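Local coordinates for protein predicted metal-dependent phosphohydrolase (Magnetospirillum magnetotacticum MS-1, PDB 3KH1) that is predicted to be a metal-dependent phosphohydrolase of the HD-domain family, possibly acting as a 5'-deoxynucleotidase, at residues A[56-61]-A[178-183]; A[70-75]-A[138-143]; A[83-88]-A[97-102]; A[144-149]-A[187-192]. All blocks are in the same frame, centred on the assembly; numbering follows the deposited sequence.

Contact 1: residues A[56-61]-A[178-183]; sequences AEYADE and SKRLGA
Y58 sits across the start of helix 179-195 and meets S178, R180 and L181 with different parts of itself. Its CB is 3.5 Å from S178 OG and 4.1 Å from L181 CG, and the Y58 and L181 side chains cross at about a right angle. Farther along the ring, CD1 runs beside the aliphatic part of R180, 3.9 Å from CG; the R180 chain, deposited in two conformations, turns at chi2 (80°), and in the one described here its guanidinium plane stands 71° from the ring. E57 CG lies over the ring centre. The phenol OH leaves the contact and bonds Q13 of the second subunit, where L10 also packs on Y58 and R180. S178 provides the N-cap of helix 179-195, directly after helix 164-177: with OG anti to its own backbone N (chi1 171°), the hydroxyl accepts an almost straight 3.0 Å bond from L181 N. The same OG lies 3.2 Å from Y58 O, towards which it may turn its proton. Without the hydroxyl, as with an alanine here, the amide of L181 would probably lose its cap and the Y58 carbonyl this polar neighbour.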
# COMPACT_ATOMS: atom_id res chain seq x y z
N ALA A 56 -11.36 -3.68 11.04
CA ALA A 56 -12.42 -4.52 10.43
C ALA A 56 -13.62 -4.69 11.34
O ALA A 56 -14.75 -4.78 10.89
CB ALA A 56 -11.85 -5.92 10.06
N GLU A 57 -13.38 -4.76 12.64
CA GLU A 57 -14.47 -5.08 13.57
C GLU A 57 -15.54 -3.98 13.62
O GLU A 57 -16.67 -4.20 14.10
CB GLU A 57 -13.95 -5.31 14.99
CG GLU A 57 -13.52 -4.03 15.73
CD GLU A 57 -12.68 -4.34 16.94
OE1 GLU A 57 -11.48 -4.61 16.71
OE2 GLU A 57 -13.21 -4.43 18.08
N TYR A 58 -15.17 -2.78 13.14
CA TYR A 58 -16.08 -1.63 13.14
C TYR A 58 -16.96 -1.56 11.85
O TYR A 58 -17.82 -0.68 11.80
CB TYR A 58 -15.29 -0.31 13.39
CG TYR A 58 -14.48 -0.40 14.68
CD1 TYR A 58 -15.10 -0.47 15.94
CD2 TYR A 58 -13.09 -0.50 14.64
CE1 TYR A 58 -14.37 -0.62 17.10
CE2 TYR A 58 -12.35 -0.68 15.82
CZ TYR A 58 -13.00 -0.71 17.03
OH TYR A 58 -12.34 -0.88 18.20
N ALA A 59 -16.74 -2.48 10.90
CA ALA A 59 -17.47 -2.60 9.57
C ALA A 59 -18.77 -3.36 9.72
O ALA A 59 -18.88 -4.24 10.59
CB ALA A 59 -16.58 -3.28 8.46
N ASP A 60 -19.73 -3.02 8.87
CA ASP A 60 -20.99 -3.75 8.85
C ASP A 60 -20.70 -5.19 8.46
O ASP A 60 -19.72 -5.47 7.76
CB ASP A 60 -22.00 -3.13 7.87
CG ASP A 60 -22.55 -1.81 8.35
OD1 ASP A 60 -22.34 -1.47 9.54
OD2 ASP A 60 -23.23 -1.13 7.55
N GLU A 61 -21.56 -6.11 8.93
CA GLU A 61 -21.40 -7.56 8.67
C GLU A 61 -21.22 -7.91 7.17
O GLU A 61 -20.46 -8.84 6.82
CB GLU A 61 -22.57 -8.36 9.29
N SER A 178 -19.10 3.49 9.55
CA SER A 178 -19.01 3.01 10.92
C SER A 178 -19.46 4.09 11.89
O SER A 178 -18.83 5.13 11.96
CB SER A 178 -17.57 2.63 11.29
OG SER A 178 -17.47 2.35 12.67
N LYS A 179 -20.52 3.83 12.63
CA LYS A 179 -20.96 4.75 13.65
C LYS A 179 -19.87 4.98 14.72
O LYS A 179 -19.67 6.10 15.17
CB LYS A 179 -22.28 4.30 14.30
CG LYS A 179 -23.48 4.41 13.36
CD LYS A 179 -24.81 4.17 14.11
N ARG A 180 -19.16 3.92 15.10
CA ARG A 180 -18.13 4.05 16.12
C ARG A 180 -16.95 4.92 15.60
O ARG A 180 -16.43 5.77 16.32
CB ARG A 180 -17.65 2.66 16.55
CG ARG A 180 -16.69 2.62 17.73
CD ARG A 180 -17.38 2.74 19.12
NE ARG A 180 -16.44 3.24 20.14
CZ ARG A 180 -15.89 4.46 20.14
NH1 ARG A 180 -16.18 5.36 19.19
NH2 ARG A 180 -15.04 4.80 21.11
N LEU A 181 -16.52 4.69 14.36
CA LEU A 181 -15.45 5.52 13.81
C LEU A 181 -15.94 6.95 13.58
O LEU A 181 -15.16 7.90 13.75
CB LEU A 181 -14.82 4.90 12.56
CG LEU A 181 -14.16 3.54 12.71
CD1 LEU A 181 -13.66 3.12 11.34
CD2 LEU A 181 -13.06 3.49 13.80
N GLY A 182 -17.21 7.13 13.20
CA GLY A 182 -17.74 8.47 13.10
C GLY A 182 -17.73 9.23 14.41
O GLY A 182 -17.39 10.40 14.45
N ALA A 183 -18.12 8.57 15.48
CA ALA A 183 -18.09 9.16 16.82
C ALA A 183 -16.67 9.52 17.22
O ALA A 183 -16.44 10.60 17.77
CB ALA A 183 -18.76 8.18 17.85

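Contact 2: residues A[70-75]-A[138-143]; sequences RMLLIH and DALDRL
H75 and D141 are turned toward one another by contrasting first torsions. The histidine CG lies between its backbone N and carbonyl carbon (chi1 86°), a setting that turns ND1 back toward L72 O, whereas the aspartate CG stands opposite its backbone N (chi1 -170°) and extends from helix 132-151 toward H75. The ring is held at one end by ND1, which donates a 2.7 Å bond to L72 O. That bond is almost linear (175°), lies in the ring plane and meets a carbonyl lone pair, which fixes the ring's rotation; S45 OG bonds the same carbonyl oxygen. NE2, on the other side of the ring, comes 3.7 Å from D141 OD1, but the closer link is a water, 2.7 Å from H75 NE2 and also in the ring plane, and 2.9 Å from D141 OD1, to which it appears to donate, though other acceptors compete for its protons. H44 NE2 supplies a second, direct bond to D141 OD1. Beside this polar group the helices meet through leucines, L72 CD1 lying 4.1 Å from L140 CD1, with I48 of helix 41-54 against both. A leucine in place of H75, having neither ring nitrogen, would probably leave L72 O without one of its donors and the water without its histidine partner. The bound calcium ion is about 10 Å from the side chain of D141. Near the centre of the chain, H44, H75 and D141 are arranged in a way consistent with the H...HD...D metal site of HD domains, H75 probably being the histidine of the HD doublet and D141 the closing aspartate.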
# COMPACT_ATOMS: atom_id res chain seq x y z
N ARG A 70 -8.49 -4.39 -1.32
CA ARG A 70 -8.15 -4.32 -2.76
C ARG A 70 -8.63 -3.03 -3.38
O ARG A 70 -7.91 -2.33 -4.09
CB ARG A 70 -8.75 -5.53 -3.49
CG ARG A 70 -8.50 -5.55 -4.97
CD ARG A 70 -8.94 -6.79 -5.64
NE ARG A 70 -10.39 -7.01 -5.66
CZ ARG A 70 -11.05 -7.89 -4.91
NH1 ARG A 70 -10.48 -8.45 -3.86
NH2 ARG A 70 -12.33 -8.14 -5.15
N MSE A 71 -9.86 -2.65 -3.05
CA MSE A 71 -10.45 -1.42 -3.54
C MSE A 71 -9.61 -0.21 -3.12
O MSE A 71 -9.32 0.68 -3.92
CB MSE A 71 -11.88 -1.31 -2.98
CG MSE A 71 -12.63 -0.05 -3.37
SE MSE A 71 -14.36 0.05 -2.46
CE MSE A 71 -15.32 -1.20 -3.57
N LEU A 72 -9.20 -0.17 -1.86
CA LEU A 72 -8.35 0.92 -1.40
C LEU A 72 -6.99 0.91 -2.07
O LEU A 72 -6.44 1.98 -2.37
CB LEU A 72 -8.21 0.88 0.12
CG LEU A 72 -9.48 1.29 0.89
CD1 LEU A 72 -9.33 0.90 2.37
CD2 LEU A 72 -9.74 2.74 0.70
N LEU A 73 -6.41 -0.24 -2.28
CA LEU A 73 -5.09 -0.31 -2.94
C LEU A 73 -5.18 0.30 -4.34
O LEU A 73 -4.21 0.89 -4.82
CB LEU A 73 -4.57 -1.71 -3.02
CG LEU A 73 -4.23 -2.34 -1.65
CD1 LEU A 73 -3.93 -3.83 -1.83
CD2 LEU A 73 -2.99 -1.63 -1.02
N ILE A 74 -6.32 0.18 -5.02
CA ILE A 74 -6.41 0.66 -6.41
C ILE A 74 -7.13 1.99 -6.57
O ILE A 74 -7.18 2.53 -7.68
CB ILE A 74 -6.98 -0.42 -7.37
CG1 ILE A 74 -8.42 -0.82 -7.06
CG2 ILE A 74 -6.08 -1.63 -7.33
CD1 ILE A 74 -9.52 0.13 -7.59
N HIS A 75 -7.73 2.53 -5.50
CA HIS A 75 -8.66 3.65 -5.61
C HIS A 75 -8.08 4.93 -6.17
O HIS A 75 -8.84 5.72 -6.70
CB HIS A 75 -9.40 3.95 -4.26
CG HIS A 75 -8.64 4.86 -3.35
ND1 HIS A 75 -7.55 4.45 -2.58
CD2 HIS A 75 -8.78 6.19 -3.12
CE1 HIS A 75 -7.07 5.50 -1.92
NE2 HIS A 75 -7.81 6.56 -2.21
N ASP A 138 -14.53 4.28 1.98
CA ASP A 138 -14.57 5.73 1.98
C ASP A 138 -14.44 6.30 3.41
O ASP A 138 -13.76 7.30 3.63
CB ASP A 138 -15.87 6.23 1.34
CG ASP A 138 -15.88 7.73 1.11
OD1 ASP A 138 -15.05 8.22 0.31
OD2 ASP A 138 -16.76 8.40 1.71
N ALA A 139 -15.06 5.63 4.38
CA ALA A 139 -14.98 6.09 5.77
C ALA A 139 -13.53 6.06 6.26
O ALA A 139 -13.06 7.01 6.90
CB ALA A 139 -15.87 5.18 6.61
N LEU A 140 -12.80 5.01 5.92
CA LEU A 140 -11.42 4.90 6.35
C LEU A 140 -10.57 5.94 5.68
O LEU A 140 -9.69 6.58 6.27
CB LEU A 140 -10.87 3.54 6.03
CG LEU A 140 -11.53 2.39 6.75
CD1 LEU A 140 -11.13 1.06 6.08
CD2 LEU A 140 -11.13 2.41 8.21
N ASP A 141 -10.81 6.16 4.40
CA ASP A 141 -10.08 7.14 3.62
C ASP A 141 -10.31 8.56 4.13
O ASP A 141 -9.40 9.41 4.06
CB ASP A 141 -10.46 7.08 2.16
CG ASP A 141 -9.56 7.91 1.33
OD1 ASP A 141 -8.35 7.58 1.28
OD2 ASP A 141 -10.07 8.83 0.71
N ARG A 142 -11.51 8.83 4.63
CA ARG A 142 -11.83 10.15 5.16
C ARG A 142 -11.33 10.32 6.59
O ARG A 142 -11.05 11.43 7.06
CB ARG A 142 -13.34 10.38 5.11
CG ARG A 142 -13.89 10.51 3.70
CD ARG A 142 -13.96 11.91 3.24
NE ARG A 142 -12.75 12.72 3.34
CZ ARG A 142 -11.75 12.78 2.45
NH1 ARG A 142 -11.79 12.11 1.29
NH2 ARG A 142 -10.71 13.60 2.67
N LEU A 143 -11.22 9.22 7.35
CA LEU A 143 -10.73 9.30 8.74
C LEU A 143 -9.26 9.62 8.81
O LEU A 143 -8.81 10.40 9.65
CB LEU A 143 -10.98 7.96 9.40
CG LEU A 143 -10.47 7.76 10.83
CD1 LEU A 143 -11.08 8.80 11.81
CD2 LEU A 143 -10.74 6.34 11.36
O HOH W 1 -7.68 9.02 -1.19

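Contact 3: residues A[83-88]-A[97-102]; sequences GDTFIH and EERERK
R99 reaches from helix 96-108 toward T85 and G83 in the loop that follows helix 79-82. It is deposited in two conformations, and the one described here starts from a CB directed at the loop, with CG beside the backbone N (chi1 -79°). CG and CD carry the chain across without touching residues 83-88, and a bend at chi3 (-97°) swings the guanidinium end toward the loop, so that NH1 and NH2, not NE, meet it. CZ brings these two terminal nitrogens up to the threonine hydroxyl, which lies at the guanidinium edge, close to its plane: T85 OG1 is 3.6 Å from NH2 and 3.8 Å from NH1. These separations are long, and the real joint is a water. NH1 donates to that water at 3.0 Å, again at the edge of the group, and also makes a weak bond to A82 O. T85 OG1 gives the water its second donor, at 3.1 Å. The water in turn spends both protons, one on G83 O at 2.8 Å and the other on E100 OE2 at 2.7 Å. Two bonds received and two given thus tie three residues of different character and a backbone carbonyl to a single molecule. G83 leaves helix 79-82 with positive phi (74°), a turn that suits glycine, and its carbonyl oxygen faces the water. In the fold, this surface contact fastens the beginning of the loop to helix 96-108, E100 packing on V78, E79 and A82, while farther along the same loop I87 and H88 lie against helix 164-177.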
# COMPACT_ATOMS: atom_id res chain seq x y z
N GLY A 83 -3.78 13.45 -11.43
CA GLY A 83 -3.27 14.21 -10.29
C GLY A 83 -4.21 14.14 -9.10
O GLY A 83 -5.28 13.55 -9.16
N ASP A 84 -3.77 14.71 -8.00
CA ASP A 84 -4.56 14.79 -6.81
C ASP A 84 -5.34 16.11 -6.80
O ASP A 84 -4.86 17.13 -7.32
CB ASP A 84 -3.64 14.74 -5.59
CG ASP A 84 -4.39 14.82 -4.28
OD1 ASP A 84 -5.14 13.88 -4.04
OD2 ASP A 84 -4.23 15.79 -3.53
N THR A 85 -6.55 16.04 -6.24
CA THR A 85 -7.37 17.21 -6.01
C THR A 85 -7.66 17.29 -4.52
O THR A 85 -8.26 16.37 -3.97
CB THR A 85 -8.73 17.08 -6.79
OG1 THR A 85 -8.51 16.81 -8.22
CG2 THR A 85 -9.52 18.37 -6.66
N PHE A 86 -7.28 18.38 -3.88
CA PHE A 86 -7.54 18.55 -2.44
C PHE A 86 -9.05 18.62 -2.23
O PHE A 86 -9.74 19.29 -2.98
CB PHE A 86 -6.85 19.80 -1.95
CG PHE A 86 -7.00 20.05 -0.48
CD1 PHE A 86 -6.66 19.08 0.46
CD2 PHE A 86 -7.47 21.26 -0.04
CE1 PHE A 86 -6.75 19.36 1.82
CE2 PHE A 86 -7.59 21.56 1.30
CZ PHE A 86 -7.21 20.60 2.25
N ILE A 87 -9.54 17.91 -1.24
CA ILE A 87 -10.97 17.72 -1.06
C ILE A 87 -11.73 19.02 -0.93
O ILE A 87 -12.86 19.13 -1.40
CB ILE A 87 -11.22 16.78 0.18
CG1 ILE A 87 -12.70 16.44 0.34
CG2 ILE A 87 -10.71 17.43 1.49
CD1 ILE A 87 -13.18 15.42 -0.53
N HIS A 88 -11.12 20.04 -0.32
CA HIS A 88 -11.76 21.33 -0.13
C HIS A 88 -11.56 22.35 -1.26
O HIS A 88 -12.07 23.47 -1.20
CB HIS A 88 -11.33 21.92 1.21
CG HIS A 88 -11.66 21.05 2.39
ND1 HIS A 88 -12.96 20.75 2.75
CD2 HIS A 88 -10.87 20.39 3.26
CE1 HIS A 88 -12.95 19.95 3.81
NE2 HIS A 88 -11.69 19.71 4.13
N GLU A 97 -13.73 14.74 -13.08
CA GLU A 97 -14.45 13.57 -13.62
C GLU A 97 -13.89 13.13 -14.98
O GLU A 97 -13.62 11.93 -15.18
CB GLU A 97 -15.96 13.85 -13.69
N GLU A 98 -13.69 14.08 -15.91
CA GLU A 98 -13.17 13.72 -17.25
C GLU A 98 -11.72 13.23 -17.21
O GLU A 98 -11.39 12.27 -17.90
CB GLU A 98 -13.30 14.86 -18.30
CG GLU A 98 -12.77 14.49 -19.70
N ARG A 99 -10.87 13.91 -16.43
CA ARG A 99 -9.47 13.53 -16.23
C ARG A 99 -9.38 12.09 -15.74
O ARG A 99 -8.61 11.28 -16.24
CB ARG A 99 -8.82 14.41 -15.16
CG ARG A 99 -8.40 15.79 -15.61
CD ARG A 99 -7.41 16.38 -14.62
NE ARG A 99 -8.07 17.27 -13.67
CZ ARG A 99 -8.22 17.04 -12.38
NH1 ARG A 99 -7.74 15.92 -11.83
NH2 ARG A 99 -8.83 17.94 -11.62
N GLU A 100 -10.19 11.80 -14.73
CA GLU A 100 -10.17 10.48 -14.07
C GLU A 100 -10.76 9.40 -14.99
O GLU A 100 -10.22 8.31 -15.09
CB GLU A 100 -10.84 10.53 -12.67
CG GLU A 100 -10.01 11.35 -11.68
CD GLU A 100 -10.47 11.31 -10.25
OE1 GLU A 100 -11.54 10.77 -9.95
OE2 GLU A 100 -9.72 11.86 -9.40
N ARG A 101 -11.83 9.71 -15.71
CA ARG A 101 -12.40 8.75 -16.67
C ARG A 101 -11.37 8.35 -17.73
O ARG A 101 -11.18 7.15 -17.98
CB ARG A 101 -13.68 9.34 -17.31
CG ARG A 101 -14.32 8.53 -18.48
CD ARG A 101 -15.64 9.17 -18.97
NE ARG A 101 -15.39 10.44 -19.67
CZ ARG A 101 -15.76 11.67 -19.25
NH1 ARG A 101 -16.46 11.86 -18.12
NH2 ARG A 101 -15.43 12.72 -19.99
N LYS A 102 -10.69 9.34 -18.32
CA LYS A 102 -9.62 9.08 -19.27
C LYS A 102 -8.43 8.33 -18.67
O LYS A 102 -7.88 7.42 -19.28
CB LYS A 102 -9.10 10.37 -19.92
O HOH W 2 -8.00 14.00 -9.51

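Contact 4: residues A[144-149]-A[187-192]; sequences QPLLHN and ALVDEA
Two backbone N-H groups, those of T156 and W157, grip OD1 of N149 just beyond the place where L146 and L147 receive L188. This ties helix 132-151 near its C-terminal end to the loop that follows, whereas the contact with helix 179-195 is made by apolar side chains, one of which also touches the backbone. L188 takes the largest share, chiefly through one methyl. Its CG is anti to the backbone N (chi1 -170°), which sends CD2 over the backbone between the two leucines: CD2 is 3.7 Å from L146 O, 4.0 Å from L147 N and 4.2 Å from L146 CB. The same methyl meets L147 CD2 at 4.0 Å, the side chains of L147 and L188 crossing at about a right angle. L146 also reaches V189, its CD1 4.2 Å from V189 CG2. The two short helical segments run in nearly the same direction, 29° apart, with axes 10.4 Å from each other at their closest, bridged by the leucine and valine side chains. P145 adds a kink to the first helix, since its N has no hydrogen to bond the preceding turn. Around this pair, helix 164-177 fills one flank, with L171 and I174 against L146 and V167 against V189; L147 turns from L188 to M51 of helix 41-54 and to V17 of the second subunit.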
# COMPACT_ATOMS: atom_id res chain seq x y z
N GLN A 144 -8.49 8.96 7.95
CA GLN A 144 -7.05 9.08 8.06
C GLN A 144 -6.50 10.52 7.99
O GLN A 144 -5.61 10.87 8.80
CB GLN A 144 -6.35 8.12 7.09
CG GLN A 144 -4.81 8.07 7.16
CD GLN A 144 -4.13 8.96 6.17
OE1 GLN A 144 -4.75 9.84 5.53
NE2 GLN A 144 -2.83 8.68 5.94
N PRO A 145 -7.00 11.37 7.08
CA PRO A 145 -6.48 12.73 7.06
C PRO A 145 -6.80 13.51 8.34
O PRO A 145 -6.08 14.43 8.69
CB PRO A 145 -7.09 13.37 5.81
CG PRO A 145 -7.56 12.23 5.05
CD PRO A 145 -7.81 11.07 5.89
N LEU A 146 -7.91 13.19 8.97
CA LEU A 146 -8.25 13.80 10.27
C LEU A 146 -7.23 13.43 11.33
O LEU A 146 -6.75 14.29 12.10
CB LEU A 146 -9.66 13.42 10.71
CG LEU A 146 -10.79 13.75 9.74
CD1 LEU A 146 -12.14 13.28 10.33
CD2 LEU A 146 -10.83 15.20 9.34
N LEU A 147 -6.87 12.15 11.35
CA LEU A 147 -5.80 11.69 12.23
C LEU A 147 -4.53 12.46 12.00
O LEU A 147 -3.87 12.90 12.96
CB LEU A 147 -5.54 10.19 12.03
CG LEU A 147 -6.69 9.20 12.31
CD1 LEU A 147 -6.26 7.76 12.02
CD2 LEU A 147 -7.16 9.26 13.72
N HIS A 148 -4.18 12.65 10.75
CA HIS A 148 -2.92 13.35 10.44
C HIS A 148 -2.98 14.83 10.76
O HIS A 148 -2.02 15.37 11.33
CB HIS A 148 -2.54 13.13 8.98
CG HIS A 148 -1.87 11.81 8.74
ND1 HIS A 148 -0.66 11.73 8.13
CD2 HIS A 148 -2.23 10.54 9.07
CE1 HIS A 148 -0.28 10.46 8.12
NE2 HIS A 148 -1.20 9.71 8.69
N ASN A 149 -4.11 15.49 10.49
CA ASN A 149 -4.23 16.88 10.83
C ASN A 149 -4.15 17.07 12.33
O ASN A 149 -3.59 18.05 12.83
CB ASN A 149 -5.54 17.47 10.28
CG ASN A 149 -5.35 18.39 9.13
OD1 ASN A 149 -4.57 19.33 9.17
ND2 ASN A 149 -6.16 18.17 8.10
N ALA A 187 -15.30 13.39 17.89
CA ALA A 187 -14.64 13.75 19.16
C ALA A 187 -13.22 14.30 18.88
O ALA A 187 -12.77 15.26 19.47
CB ALA A 187 -14.57 12.53 20.07
N LEU A 188 -12.53 13.73 17.89
CA LEU A 188 -11.21 14.20 17.50
C LEU A 188 -11.28 15.61 16.99
O LEU A 188 -10.47 16.47 17.34
CB LEU A 188 -10.62 13.26 16.42
CG LEU A 188 -9.15 13.43 16.04
CD1 LEU A 188 -8.23 12.92 17.18
CD2 LEU A 188 -8.85 12.71 14.73
N VAL A 189 -12.28 15.88 16.13
CA VAL A 189 -12.43 17.22 15.56
C VAL A 189 -12.85 18.23 16.63
O VAL A 189 -12.36 19.34 16.65
CB VAL A 189 -13.44 17.13 14.38
CG1 VAL A 189 -13.87 18.52 13.90
CG2 VAL A 189 -12.80 16.31 13.22
N ASP A 190 -13.73 17.83 17.56
CA ASP A 190 -14.07 18.69 18.68
C ASP A 190 -12.82 19.13 19.42
O ASP A 190 -12.66 20.28 19.78
CB ASP A 190 -14.99 17.98 19.70
CG ASP A 190 -16.43 17.80 19.22
OD1 ASP A 190 -16.85 18.44 18.23
OD2 ASP A 190 -17.16 16.98 19.86
N GLU A 191 -11.94 18.16 19.71
CA GLU A 191 -10.72 18.46 20.43
C GLU A 191 -9.80 19.35 19.56
O GLU A 191 -9.16 20.26 20.07
CB GLU A 191 -10.01 17.19 20.86
CG GLU A 191 -8.68 17.42 21.59
CD GLU A 191 -8.76 18.09 22.95
OE1 GLU A 191 -9.85 18.12 23.57
OE2 GLU A 191 -7.71 18.58 23.42
N ALA A 192 -9.70 19.07 18.26
CA ALA A 192 -8.91 19.92 17.37
C ALA A 192 -9.35 21.38 17.44
O ALA A 192 -8.52 22.30 17.44
CB ALA A 192 -9.04 19.40 15.92

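In the fold
Read from the N terminus, contact 1 opens first, in the loop after helix 41-54, and contact 2 follows on helix 65-74. Contact 3 opens and closes next, a short loop held between helices 79-82 and 96-108. It lies wholly within the loop of contact 2, which closes on helix 132-151, and that loop in turn lies within the one of contact 1. Contact 4 opens farther along helix 132-151, before contact 1 closes at the start of helix 179-195, and closes later on that helix, so contacts 1 and 4 cross. Packing of L181 on L140 joins contacts 1 and 2, and R142 on I87 joins contacts 2 and 3.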